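Local coordinates for protein endoglucanase (PDB 3X17) that probably hydrolyses internal beta-1,4-glucosidic bonds of cellulose, as a family 9 glycoside hydrolase endoglucanase carrying an N-terminal Ig-like domain, at residues Ala177-Lys182 with Thr538-Ile543; Trp282-Arg287 with Ala344-Val349; Asp339-Ala344 with Asn378-Gly383; Gly434-Ala439 with Leu506-Pro511. One frame throughout, in Å; residues are numbered along the deposited sequence.

All four contacts lie in the glycoside hydrolase family 9 part of the chain and fall into two groups. Interaction 1 joins two loops and interaction 4 the start of helix 435-452 to a loop, both close to the molecule's centre. Their centres are about 12 Å apart, and the strip 506-511 probably hydrogen-bonds to 538-543 through G509 and G510. Interactions 2 and 3, with centres about 10 Å apart, share A344 and helix 337-351. The two groups lie 22 to 28 Å apart, centre to centre. Along the chain, interactions 2 and 3 cross, interaction 4 follows, and interaction 1 encloses all three, so segments distant in sequence meet within the (alpha/alpha)6 barrel domain.

Interaction 1 (Ala177-Lys182 with Thr538-Ile543); sequences AGDYGK and TNEPAI
The methyl group of A177 overlaps the end of E540 and the backbone beside it: CB of A177 lies 3.1 Å from P541 O and 3.4 Å from E540 OE2. It also packs on a second methyl, with A177 CB 4.1 Å from A542 CB. Next to this patch, the backbone N of G178 donates to E540 OE2 at 3.0 Å. The N-H approaches the anti side of the carboxylate from 25° outside its plane, and the bond is bent (143°). E540 reaches this position with CG anti to the backbone N (chi1 -172°) and the chain straight beyond it. G178 leaves room for the carboxylate, since a beta carbon there would sit only 3.1 Å from E540 OE2. D179 brings OD1 to 4.0 Å from E540 OE2, with the two carboxylate planes steeply inclined. The other oxygen of D179, OD2, is hydrogen-bonded to the hydroxyl of Y183 and takes a weak bond from G181 N, which together limit its turning. R494 holds G178 O, and Q130 binds A177 O. With an alanine in place of E540, G178 N would probably lose this acceptor and a gap would open beside the A177 methyl. The segment 177-182 carries the sequence AGDYGK, part of the family 9 DAGD motif, and E540 sits in the TNEP sequence of the other loop. A buried aspartate and a partly exposed glutamate facing each other from these loops are consistent with the catalytic centre of family 9 glycoside hydrolases.

Interaction 2 (Trp282-Arg287 with Ala344-Val349); sequences WAMAAR and AVELWV
R287 stretches from helix 272-288 to E346 of helix 337-351, forming a salt bridge in which NH2 of R287 meets OE1 of E346 at 2.5 Å, a doubtfully short length. The oxygen lies at the edge of the guanidinium, near its plane, but the carboxylate is turned 44° from that plane. R287 NH1 has a second acid, E199, while the other carboxylate oxygen, E346 OE2, takes a weak hydrogen bond from W342 NE1. Water 1 sits between the helices and donates to two backbone carbonyls, A283 O at 3.0 Å and E346 O at 2.8 Å. It also accepts weakly from R287 NH2, so this nitrogen serves both acid and water. Carbon contacts fill the rest: A283 CB lies against E346 CB and 4.0 Å from L347 CG, while the M284 chain lies against the E346 carboxylate and V349 CG1 against R287 NH2. The helix segments approach to 8.4 Å at 25°, running nearly the same way, with helix 294-312 between them in sequence. Such close, almost parallel helices with an intervening helix are consistent with neighbours in one layer of the (alpha/alpha)6 barrel.

Interaction 3 (Asp339-Ala344 with Asn378-Gly383); sequences DRFWAA and NPAALG. With CA (calcium ion), chain E.
The indole of W342 carries the ring of P379 over one face, where P379 CB stands 3.5 Å above the plane and toward the rim. The closest atoms are W342 CE3 and P379 CG at 3.3 Å, a CH-pi kind of meeting in which the two side chains cross at about a right angle. L382 runs beside the same indole, pointing the same way, with CD1 3.6 Å from W342 CZ2. The phenyl of F341 instead turns its edge to the turn: A380 O lies in the ring plane, 3.7 Å from F341 CE2, and A380 CB touches CD2. Both aromatic rings reach across because their CG atoms are anti to the backbone N, with chi1 169° for F341 and 173° for W342. G383 fits between them; a beta carbon there would clash with F341 CE2. M284 of helix 272-288 adds its sulfur to the surroundings of W342. At the other end, D339 splits its carboxylate between two tasks. OD2 binds the calcium ion at 2.2 Å, alongside water 2, the carboxylates of D333 and D338, and the backbone oxygens of D335 and V377. OD1 forms a salt bridge with K277 and also rests against P379 CD at 3.3 Å. The loop is tightened by an Asx turn, in which N378 OD1 accepts from A380 N at 2.9 Å. A buried aspartate shared by calcium and a lysine is likely to stay ionised, and its metal ties the start of helix 337-351 to V377, just before the turn that packs on W342.

Interaction 4 (Gly434-Ala439 with Leu506-Pro511); sequences GSNKEA and LLVGGP
S435 and N436, in the first turn of helix 435-452, give three hydrogen bonds to the loop 506-511. S435 OG gives to P511 O at 2.7 Å, in the plane of that carbonyl and on a lone pair. The backbone N of N436 gives to G509 O at 2.9 Å. The amide of the same residue reaches a neighbouring carbonyl, with N436 ND2 2.9 Å from V508 O and the donor 36° out of the carbonyl plane. N436 CG is anti to its own carbonyl carbon (chi1 -73°), which lays the amide across the loop backbone. A leucine in place of N436 would probably cost V508 O this donor and leave a polar backbone facing a hydrocarbon. Water 3 adds an indirect link, accepting from G434 N and donating to G510 O at 2.7 Å. This is the N-terminal end of a barrel helix, with G434 at the N-cap, and G509 O accepts the first-turn N-H of N436. The loop carbonyls gathered there probably suit the positive end of the helix dipole. Van der Waals contacts close the sides: L507 CD1 lies 3.7 Å from N436 ND2, and P511 CD 3.9 Å from S435 OG. The glycines make room. G434 and G510 have backbone angles that call for glycine, and a beta carbon on G510 would clash with N436 CG, while G510 CA itself comes within 3.5 Å of N436 ND2.

Interaction 1 (Ala177-Lys182 with Thr538-Ile543)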
loop_
_atom_site.group_PDB
_atom_site.type_symbol
_atom_site.label_atom_id
_atom_site.label_comp_id
_atom_site.label_asym_id
_atom_site.label_seq_id
_atom_site.Cartn_x
_atom_site.Cartn_y
_atom_site.Cartn_z
ATOM N N ALA A 177 1.071 -12.111 -0.553
ATOM C CA ALA A 177 -0.010 -11.793 0.368
ATOM C C ALA A 177 -0.028 -12.790 1.502
ATOM O O ALA A 177 0.991 -13.017 2.135
ATOM C CB ALA A 177 -1.346 -11.790 -0.383
ATOM N N GLY A 178 -1.179 -13.412 1.746
ATOM C CA GLY A 178 -1.225 -14.559 2.641
ATOM C C GLY A 178 -1.039 -15.918 1.967
ATOM O O GLY A 178 -1.065 -16.958 2.635
ATOM N N ASP A 179 -0.963 -15.918 0.640
ATOM C CA ASP A 179 -0.506 -17.087 -0.087
ATOM C C ASP A 179 0.965 -16.920 -0.414
ATOM O O ASP A 179 1.648 -16.012 0.108
ATOM C CB ASP A 179 -1.299 -17.270 -1.392
ATOM C CG ASP A 179 -1.114 -16.104 -2.347
ATOM O OD1 ASP A 179 -1.101 -14.958 -1.858
ATOM O OD2 ASP A 179 -0.958 -16.330 -3.564
ATOM N N TYR A 180 1.456 -17.788 -1.290
ATOM C CA TYR A 180 2.879 -17.803 -1.625
ATOM C C TYR A 180 3.109 -17.592 -3.109
ATOM O O TYR A 180 4.259 -17.620 -3.578
ATOM C CB TYR A 180 3.542 -19.123 -1.180
ATOM C CG TYR A 180 3.445 -19.390 0.312
ATOM C CD1 TYR A 180 3.762 -18.396 1.240
ATOM C CD2 TYR A 180 3.069 -20.639 0.796
ATOM C CE1 TYR A 180 3.673 -18.628 2.608
ATOM C CE2 TYR A 180 3.029 -20.889 2.168
ATOM C CZ TYR A 180 3.318 -19.884 3.064
ATOM O OH TYR A 180 3.233 -20.117 4.438
ATOM N N GLY A 181 2.039 -17.293 -3.837
ATOM C CA GLY A 181 2.167 -16.895 -5.235
ATOM C C GLY A 181 2.984 -15.623 -5.397
ATOM O O GLY A 181 3.115 -14.830 -4.475
ATOM N N LYS A 182 3.653 -15.496 -6.535
ATOM C CA LYS A 182 4.447 -14.311 -6.822
ATOM C C LYS A 182 3.943 -13.760 -8.147
ATOM O O LYS A 182 3.682 -14.503 -9.076
ATOM C CB LYS A 182 5.919 -14.680 -6.931
ATOM C CG LYS A 182 6.442 -15.475 -5.697
ATOM C CD LYS A 182 7.954 -15.660 -5.728
ATOM C CE LYS A 182 8.416 -16.451 -6.946
ATOM N NZ LYS A 182 9.835 -16.969 -6.748
ATOM N N THR A 538 -11.076 -9.553 3.473
ATOM C CA THR A 538 -11.243 -8.537 4.493
ATOM C C THR A 538 -9.980 -8.468 5.354
ATOM O O THR A 538 -9.609 -7.403 5.867
ATOM C CB THR A 538 -12.456 -8.952 5.344
ATOM O OG1 THR A 538 -13.631 -8.262 4.898
ATOM C CG2 THR A 538 -12.235 -8.836 6.762
ATOM N N ASN A 539 -9.334 -9.615 5.548
ATOM C CA ASN A 539 -8.333 -9.742 6.602
ATOM C C ASN A 539 -7.051 -10.372 6.090
ATOM O O ASN A 539 -6.305 -11.036 6.831
ATOM C CB ASN A 539 -8.878 -10.541 7.787
ATOM C CG ASN A 539 -8.142 -10.239 9.080
ATOM O OD1 ASN A 539 -7.803 -9.076 9.375
ATOM N ND2 ASN A 539 -7.890 -11.277 9.867
ATOM N N GLU A 540 -6.812 -10.185 4.805
ATOM C CA GLU A 540 -5.578 -10.657 4.191
ATOM C C GLU A 540 -4.690 -9.455 3.816
ATOM O O GLU A 540 -5.154 -8.507 3.156
ATOM C CB GLU A 540 -5.879 -11.490 2.936
ATOM C CG GLU A 540 -4.602 -12.168 2.377
ATOM C CD GLU A 540 -4.782 -12.842 1.032
ATOM O OE1 GLU A 540 -5.753 -12.524 0.309
ATOM O OE2 GLU A 540 -3.917 -13.684 0.679
ATOM N N PRO A 541 -3.405 -9.526 4.173
ATOM C CA PRO A 541 -2.437 -8.525 3.739
ATOM C C PRO A 541 -2.027 -8.759 2.296
ATOM O O PRO A 541 -2.314 -9.822 1.754
ATOM C CB PRO A 541 -1.252 -8.755 4.680
ATOM C CG PRO A 541 -1.324 -10.201 5.010
ATOM C CD PRO A 541 -2.792 -10.572 5.007
ATOM N N ALA A 542 -1.439 -7.755 1.656
ATOM C CA ALA A 542 -0.826 -7.916 0.351
ATOM C C ALA A 542 0.283 -6.884 0.159
ATOM O O ALA A 542 0.263 -5.806 0.785
ATOM C CB ALA A 542 -1.895 -7.789 -0.761
ATOM N N ILE A 543 1.238 -7.204 -0.713
ATOM C CA ILE A 543 2.373 -6.323 -0.953
ATOM C C ILE A 543 1.920 -4.960 -1.518
ATOM O O ILE A 543 2.535 -3.931 -1.227
ATOM C CB ILE A 543 3.442 -6.962 -1.886
ATOM C CG1 ILE A 543 2.826 -7.400 -3.221
ATOM C CG2 ILE A 543 4.159 -8.118 -1.171
ATOM C CD1 ILE A 543 3.850 -7.818 -4.282
#

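Interaction 2 (Trp282-Arg287 with Ala344-Val349)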
loop_
_atom_site.group_PDB
_atom_site.type_symbol
_atom_site.label_atom_id
_atom_site.label_comp_id
_atom_site.label_asym_id
_atom_site.label_seq_id
_atom_site.Cartn_x
_atom_site.Cartn_y
_atom_site.Cartn_z
ATOM N N TRP A 282 11.604 -0.757 -13.549
ATOM C CA TRP A 282 13.028 -0.833 -13.857
ATOM C C TRP A 282 13.595 0.532 -14.280
ATOM O O TRP A 282 14.743 0.840 -13.974
ATOM C CB TRP A 282 13.295 -1.803 -15.001
ATOM C CG TRP A 282 13.195 -3.236 -14.639
ATOM C CD1 TRP A 282 13.528 -3.818 -13.438
ATOM C CD2 TRP A 282 12.742 -4.297 -15.490
ATOM N NE1 TRP A 282 13.255 -5.167 -13.480
ATOM C CE2 TRP A 282 12.827 -5.497 -14.743
ATOM C CE3 TRP A 282 12.231 -4.344 -16.792
ATOM C CZ2 TRP A 282 12.439 -6.732 -15.266
ATOM C CZ3 TRP A 282 11.823 -5.583 -17.308
ATOM C CH2 TRP A 282 11.955 -6.751 -16.562
ATOM N N ALA A 283 12.885 1.246 -15.144
ATOM C CA ALA A 283 13.365 2.577 -15.567
ATOM C C ALA A 283 13.416 3.553 -14.388
ATOM O O ALA A 283 14.333 4.363 -14.284
ATOM C CB ALA A 283 12.515 3.141 -16.681
ATOM N N MET A 284 12.408 3.512 -13.515
ATOM C CA MET A 284 12.521 4.203 -12.232
ATOM C C MET A 284 13.779 3.835 -11.440
ATOM O O MET A 284 14.387 4.686 -10.827
ATOM C CB MET A 284 11.276 3.986 -11.375
ATOM C CG MET A 284 10.091 4.781 -11.855
ATOM S SD MET A 284 8.590 4.266 -11.007
ATOM C CE MET A 284 8.784 5.184 -9.474
ATOM N N ALA A 285 14.087 2.547 -11.343
ATOM C CA ALA A 285 15.212 2.109 -10.515
ATOM C C ALA A 285 16.506 2.584 -11.148
ATOM O O ALA A 285 17.492 2.858 -10.445
ATOM C CB ALA A 285 15.224 0.583 -10.380
ATOM N N ALA A 286 16.519 2.622 -12.479
ATOM C CA ALA A 286 17.697 3.093 -13.200
ATOM C C ALA A 286 18.033 4.527 -12.771
ATOM O O ALA A 286 19.200 4.874 -12.623
ATOM C CB ALA A 286 17.475 3.010 -14.710
ATOM N N ARG A 287 17.025 5.336 -12.556
ATOM C CA ARG A 287 17.209 6.701 -12.166
ATOM C C ARG A 287 17.599 6.758 -10.713
ATOM O O ARG A 287 18.455 7.490 -10.340
ATOM C CB ARG A 287 15.934 7.506 -12.408
ATOM C CG ARG A 287 15.857 8.831 -11.709
ATOM C CD ARG A 287 14.491 9.091 -11.144
ATOM N NE ARG A 287 13.503 8.804 -12.129
ATOM C CZ ARG A 287 12.248 8.458 -11.913
ATOM N NH1 ARG A 287 11.745 8.372 -10.721
ATOM N NH2 ARG A 287 11.497 8.223 -12.944
ATOM N N ALA A 344 6.481 4.449 -20.825
ATOM C CA ALA A 344 6.983 5.554 -21.669
ATOM C C ALA A 344 7.529 6.751 -20.890
ATOM O O ALA A 344 8.640 7.209 -21.149
ATOM C CB ALA A 344 5.931 6.003 -22.708
ATOM N N VAL A 345 6.766 7.242 -19.924
ATOM C CA VAL A 345 7.225 8.354 -19.076
ATOM C C VAL A 345 8.551 8.024 -18.408
ATOM O O VAL A 345 9.512 8.775 -18.543
ATOM C CB VAL A 345 6.163 8.722 -17.997
ATOM C CG1 VAL A 345 6.747 9.694 -16.967
ATOM C CG2 VAL A 345 4.931 9.340 -18.674
ATOM N N GLU A 346 8.608 6.901 -17.685
ATOM C CA GLU A 346 9.814 6.559 -16.898
ATOM C C GLU A 346 11.058 6.360 -17.785
ATOM O O GLU A 346 12.160 6.797 -17.452
ATOM C CB GLU A 346 9.571 5.322 -16.034
ATOM C CG GLU A 346 8.345 5.439 -15.134
ATOM C CD GLU A 346 8.413 6.623 -14.155
ATOM O OE1 GLU A 346 9.465 7.299 -14.062
ATOM O OE2 GLU A 346 7.434 6.824 -13.410
ATOM N N LEU A 347 10.870 5.732 -18.936
ATOM C CA LEU A 347 11.965 5.574 -19.875
ATOM C C LEU A 347 12.402 6.927 -20.451
ATOM O O LEU A 347 13.596 7.171 -20.614
ATOM C CB LEU A 347 11.586 4.591 -20.998
ATOM C CG LEU A 347 11.821 3.120 -20.586
ATOM C CD1 LEU A 347 10.997 2.146 -21.432
ATOM C CD2 LEU A 347 13.310 2.812 -20.683
ATOM N N TRP A 348 11.425 7.749 -20.839
ATOM C CA TRP A 348 11.695 9.125 -21.269
ATOM C C TRP A 348 12.496 9.907 -20.226
ATOM O O TRP A 348 13.444 10.623 -20.570
ATOM C CB TRP A 348 10.398 9.877 -21.588
ATOM C CG TRP A 348 10.673 11.301 -22.004
ATOM C CD1 TRP A 348 11.485 11.714 -23.038
ATOM C CD2 TRP A 348 10.259 12.490 -21.327
ATOM N NE1 TRP A 348 11.564 13.082 -23.065
ATOM C CE2 TRP A 348 10.836 13.588 -22.020
ATOM C CE3 TRP A 348 9.412 12.743 -20.248
ATOM C CZ2 TRP A 348 10.592 14.906 -21.661
ATOM C CZ3 TRP A 348 9.186 14.059 -19.879
ATOM C CH2 TRP A 348 9.772 15.122 -20.581
ATOM N N VAL A 349 12.114 9.756 -18.955
ATOM C CA VAL A 349 12.693 10.550 -17.869
ATOM C C VAL A 349 14.154 10.212 -17.686
ATOM O O VAL A 349 14.969 11.119 -17.496
ATOM C CB VAL A 349 11.966 10.346 -16.506
ATOM C CG1 VAL A 349 12.819 10.891 -15.363
ATOM C CG2 VAL A 349 10.603 11.007 -16.506
HETATM O O HOH W 1 13.275 7.078 -14.860
#

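Interaction 3 (Asp339-Ala344 with Asn378-Gly383)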
loop_
_atom_site.group_PDB
_atom_site.type_symbol
_atom_site.label_atom_id
_atom_site.label_comp_id
_atom_site.label_asym_id
_atom_site.label_seq_id
_atom_site.Cartn_x
_atom_site.Cartn_y
_atom_site.Cartn_z
ATOM N N ASP A 339 -0.544 1.294 -18.388
ATOM C CA ASP A 339 0.788 0.718 -18.137
ATOM C C ASP A 339 1.845 1.137 -19.167
ATOM O O ASP A 339 2.968 1.495 -18.791
ATOM C CB ASP A 339 0.679 -0.815 -18.047
ATOM C CG ASP A 339 -0.492 -1.248 -17.184
ATOM O OD1 ASP A 339 -0.336 -1.248 -15.960
ATOM O OD2 ASP A 339 -1.573 -1.591 -17.713
ATOM N N ARG A 340 1.497 1.132 -20.463
ATOM C CA ARG A 340 2.450 1.629 -21.482
ATOM C C ARG A 340 2.771 3.112 -21.320
ATOM O O ARG A 340 3.929 3.524 -21.442
ATOM C CB ARG A 340 1.971 1.373 -22.915
ATOM C CG ARG A 340 1.794 -0.081 -23.280
ATOM C CD ARG A 340 1.213 -0.212 -24.706
ATOM N NE ARG A 340 0.892 -1.591 -25.052
ATOM C CZ ARG A 340 1.458 -2.283 -26.041
ATOM N NH1 ARG A 340 2.389 -1.738 -26.802
ATOM N NH2 ARG A 340 1.082 -3.534 -26.261
ATOM N N PHE A 341 1.749 3.928 -21.075
ATOM C CA PHE A 341 1.979 5.349 -20.769
ATOM C C PHE A 341 3.046 5.476 -19.671
ATOM O O PHE A 341 4.069 6.174 -19.835
ATOM C CB PHE A 341 0.659 5.994 -20.318
ATOM C CG PHE A 341 0.811 7.383 -19.729
ATOM C CD1 PHE A 341 0.902 8.493 -20.557
ATOM C CD2 PHE A 341 0.867 7.569 -18.349
ATOM C CE1 PHE A 341 0.993 9.775 -20.030
ATOM C CE2 PHE A 341 0.938 8.850 -17.812
ATOM C CZ PHE A 341 1.059 9.951 -18.666
ATOM N N TRP A 342 2.830 4.759 -18.563
ATOM C CA TRP A 342 3.722 4.871 -17.402
ATOM C C TRP A 342 5.144 4.455 -17.760
ATOM O O TRP A 342 6.106 5.130 -17.428
ATOM C CB TRP A 342 3.180 4.042 -16.245
ATOM C CG TRP A 342 4.099 3.951 -15.067
ATOM C CD1 TRP A 342 4.841 4.957 -14.524
ATOM C CD2 TRP A 342 4.212 2.841 -14.174
ATOM N NE1 TRP A 342 5.484 4.515 -13.389
ATOM C CE2 TRP A 342 5.111 3.216 -13.151
ATOM C CE3 TRP A 342 3.707 1.532 -14.188
ATOM C CZ2 TRP A 342 5.564 2.308 -12.178
ATOM C CZ3 TRP A 342 4.176 0.622 -13.239
ATOM C CH2 TRP A 342 5.074 1.027 -12.229
ATOM N N ALA A 343 5.265 3.353 -18.488
ATOM C CA ALA A 343 6.575 2.901 -18.940
ATOM C C ALA A 343 7.236 3.933 -19.855
ATOM O O ALA A 343 8.415 4.254 -19.681
ATOM C CB ALA A 343 6.463 1.516 -19.632
ATOM N N ALA A 344 6.481 4.449 -20.825
ATOM C CA ALA A 344 6.983 5.554 -21.669
ATOM C C ALA A 344 7.529 6.751 -20.890
ATOM O O ALA A 344 8.640 7.209 -21.149
ATOM C CB ALA A 344 5.931 6.003 -22.708
ATOM N N ASN A 378 -4.349 0.322 -12.770
ATOM C CA ASN A 378 -3.942 1.598 -13.362
ATOM C C ASN A 378 -2.874 2.276 -12.504
ATOM O O ASN A 378 -3.152 2.757 -11.423
ATOM C CB ASN A 378 -5.154 2.519 -13.490
ATOM C CG ASN A 378 -4.818 3.835 -14.132
ATOM O OD1 ASN A 378 -3.654 4.175 -14.319
ATOM N ND2 ASN A 378 -5.843 4.608 -14.424
ATOM N N PRO A 379 -1.622 2.192 -12.930
ATOM C CA PRO A 379 -0.518 2.789 -12.185
ATOM C C PRO A 379 -0.142 4.186 -12.736
ATOM O O PRO A 379 0.884 4.760 -12.349
ATOM C CB PRO A 379 0.619 1.805 -12.455
ATOM C CG PRO A 379 0.391 1.384 -13.825
ATOM C CD PRO A 379 -1.136 1.263 -13.967
ATOM N N ALA A 380 -0.917 4.692 -13.689
ATOM C CA ALA A 380 -0.449 5.814 -14.485
ATOM C C ALA A 380 -0.259 7.138 -13.705
ATOM O O ALA A 380 0.408 8.029 -14.202
ATOM C CB ALA A 380 -1.352 6.030 -15.725
ATOM N N ALA A 381 -0.798 7.251 -12.485
ATOM C CA ALA A 381 -0.582 8.475 -11.703
ATOM C C ALA A 381 0.900 8.716 -11.456
ATOM O O ALA A 381 1.338 9.873 -11.346
ATOM C CB ALA A 381 -1.323 8.423 -10.385
ATOM N N LEU A 382 1.666 7.637 -11.306
ATOM C CA LEU A 382 3.116 7.761 -11.149
ATOM C C LEU A 382 3.749 8.368 -12.408
ATOM O O LEU A 382 4.753 9.081 -12.355
ATOM C CB LEU A 382 3.742 6.395 -10.869
ATOM C CG LEU A 382 3.359 5.653 -9.574
ATOM C CD1 LEU A 382 3.946 4.223 -9.535
ATOM C CD2 LEU A 382 3.780 6.409 -8.309
ATOM N N GLY A 383 3.142 8.100 -13.550
ATOM C CA GLY A 383 3.662 8.661 -14.782
ATOM C C GLY A 383 3.326 10.141 -14.841
ATOM O O GLY A 383 4.177 10.965 -15.173
HETATM CA CA CA E . -3.689 -1.514 -16.956
HETATM O O HOH W 2 -5.899 -0.370 -17.017
#

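Interaction 4 (Gly434-Ala439 with Leu506-Pro511)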
loop_
_atom_site.group_PDB
_atom_site.type_symbol
_atom_site.label_atom_id
_atom_site.label_comp_id
_atom_site.label_asym_id
_atom_site.label_seq_id
_atom_site.Cartn_x
_atom_site.Cartn_y
_atom_site.Cartn_z
ATOM N N GLY A 434 -9.545 -4.553 -0.466
ATOM C CA GLY A 434 -8.401 -3.639 -0.458
ATOM C C GLY A 434 -8.767 -2.181 -0.177
ATOM O O GLY A 434 -7.982 -1.266 -0.459
ATOM N N SER A 435 -9.932 -1.952 0.421
ATOM C CA SER A 435 -10.332 -0.600 0.749
ATOM C C SER A 435 -9.281 0.188 1.547
ATOM O O SER A 435 -9.100 1.374 1.320
ATOM C CB SER A 435 -11.693 -0.580 1.449
ATOM O OG SER A 435 -11.545 -1.015 2.782
ATOM N N ASN A 436 -8.595 -0.462 2.480
ATOM C CA ASN A 436 -7.503 0.200 3.174
ATOM C C ASN A 436 -6.423 0.723 2.232
ATOM O O ASN A 436 -5.937 1.846 2.364
ATOM C CB ASN A 436 -6.885 -0.745 4.191
ATOM C CG ASN A 436 -7.780 -0.952 5.400
ATOM O OD1 ASN A 436 -8.784 -0.259 5.560
ATOM N ND2 ASN A 436 -7.422 -1.900 6.252
ATOM N N LYS A 437 -6.051 -0.093 1.262
ATOM C CA LYS A 437 -5.027 0.300 0.314
ATOM C C LYS A 437 -5.499 1.520 -0.496
ATOM O O LYS A 437 -4.752 2.490 -0.712
ATOM C CB LYS A 437 -4.701 -0.881 -0.606
ATOM C CG LYS A 437 -3.665 -0.568 -1.702
ATOM C CD LYS A 437 -4.341 -0.017 -2.921
ATOM C CE LYS A 437 -5.286 -1.067 -3.547
ATOM N NZ LYS A 437 -5.314 -0.908 -5.063
ATOM N N GLU A 438 -6.741 1.453 -0.945
ATOM C CA GLU A 438 -7.390 2.534 -1.688
ATOM C C GLU A 438 -7.426 3.858 -0.900
ATOM O O GLU A 438 -7.144 4.926 -1.463
ATOM C CB GLU A 438 -8.816 2.097 -2.107
ATOM C CG GLU A 438 -9.615 3.171 -2.826
ATOM C CD GLU A 438 -11.004 2.707 -3.278
ATOM O OE1 GLU A 438 -11.208 1.489 -3.520
ATOM O OE2 GLU A 438 -11.874 3.584 -3.460
ATOM N N ALA A 439 -7.693 3.776 0.407
ATOM C CA ALA A 439 -7.615 4.953 1.286
ATOM C C ALA A 439 -6.219 5.549 1.222
ATOM O O ALA A 439 -6.053 6.769 1.075
ATOM C CB ALA A 439 -7.939 4.581 2.715
ATOM N N LEU A 506 2.182 -5.711 8.564
ATOM C CA LEU A 506 1.365 -5.988 7.351
ATOM C C LEU A 506 -0.018 -5.350 7.460
ATOM O O LEU A 506 -0.768 -5.618 8.409
ATOM C CB LEU A 506 1.211 -7.498 7.113
ATOM C CG LEU A 506 2.466 -8.352 6.985
ATOM C CD1 LEU A 506 2.090 -9.829 7.163
ATOM C CD2 LEU A 506 3.097 -8.136 5.609
ATOM N N LEU A 507 -0.389 -4.581 6.441
ATOM C CA LEU A 507 -1.725 -4.017 6.360
ATOM C C LEU A 507 -2.716 -5.017 5.729
ATOM O O LEU A 507 -2.563 -5.395 4.560
ATOM C CB LEU A 507 -1.682 -2.734 5.517
ATOM C CG LEU A 507 -2.988 -2.022 5.142
ATOM C CD1 LEU A 507 -3.733 -1.517 6.388
ATOM C CD2 LEU A 507 -2.694 -0.858 4.208
ATOM N N VAL A 508 -3.810 -5.309 6.440
ATOM C CA VAL A 508 -4.883 -6.112 5.869
ATOM C C VAL A 508 -5.785 -5.287 4.981
ATOM O O VAL A 508 -5.845 -4.072 5.109
ATOM C CB VAL A 508 -5.714 -6.874 6.936
ATOM C CG1 VAL A 508 -4.834 -7.871 7.699
ATOM C CG2 VAL A 508 -6.443 -5.915 7.897
ATOM N N GLY A 509 -6.428 -5.949 4.022
ATOM C CA GLY A 509 -7.330 -5.290 3.091
ATOM C C GLY A 509 -8.358 -4.363 3.732
ATOM O O GLY A 509 -8.639 -3.300 3.195
ATOM N N GLY A 510 -9.043 -4.838 4.760
ATOM C CA GLY A 510 -10.038 -4.028 5.464
ATOM C C GLY A 510 -11.472 -4.177 4.942
ATOM O O GLY A 510 -11.753 -5.034 4.099
ATOM N N PRO A 511 -12.362 -3.263 5.368
ATOM C CA PRO A 511 -13.796 -3.315 5.112
ATOM C C PRO A 511 -14.132 -3.459 3.640
ATOM O O PRO A 511 -13.488 -2.831 2.778
ATOM C CB PRO A 511 -14.305 -1.957 5.617
ATOM C CG PRO A 511 -13.333 -1.516 6.627
ATOM C CD PRO A 511 -12.026 -2.273 6.401
HETATM O O HOH W 3 -10.369 -5.927 2.023
#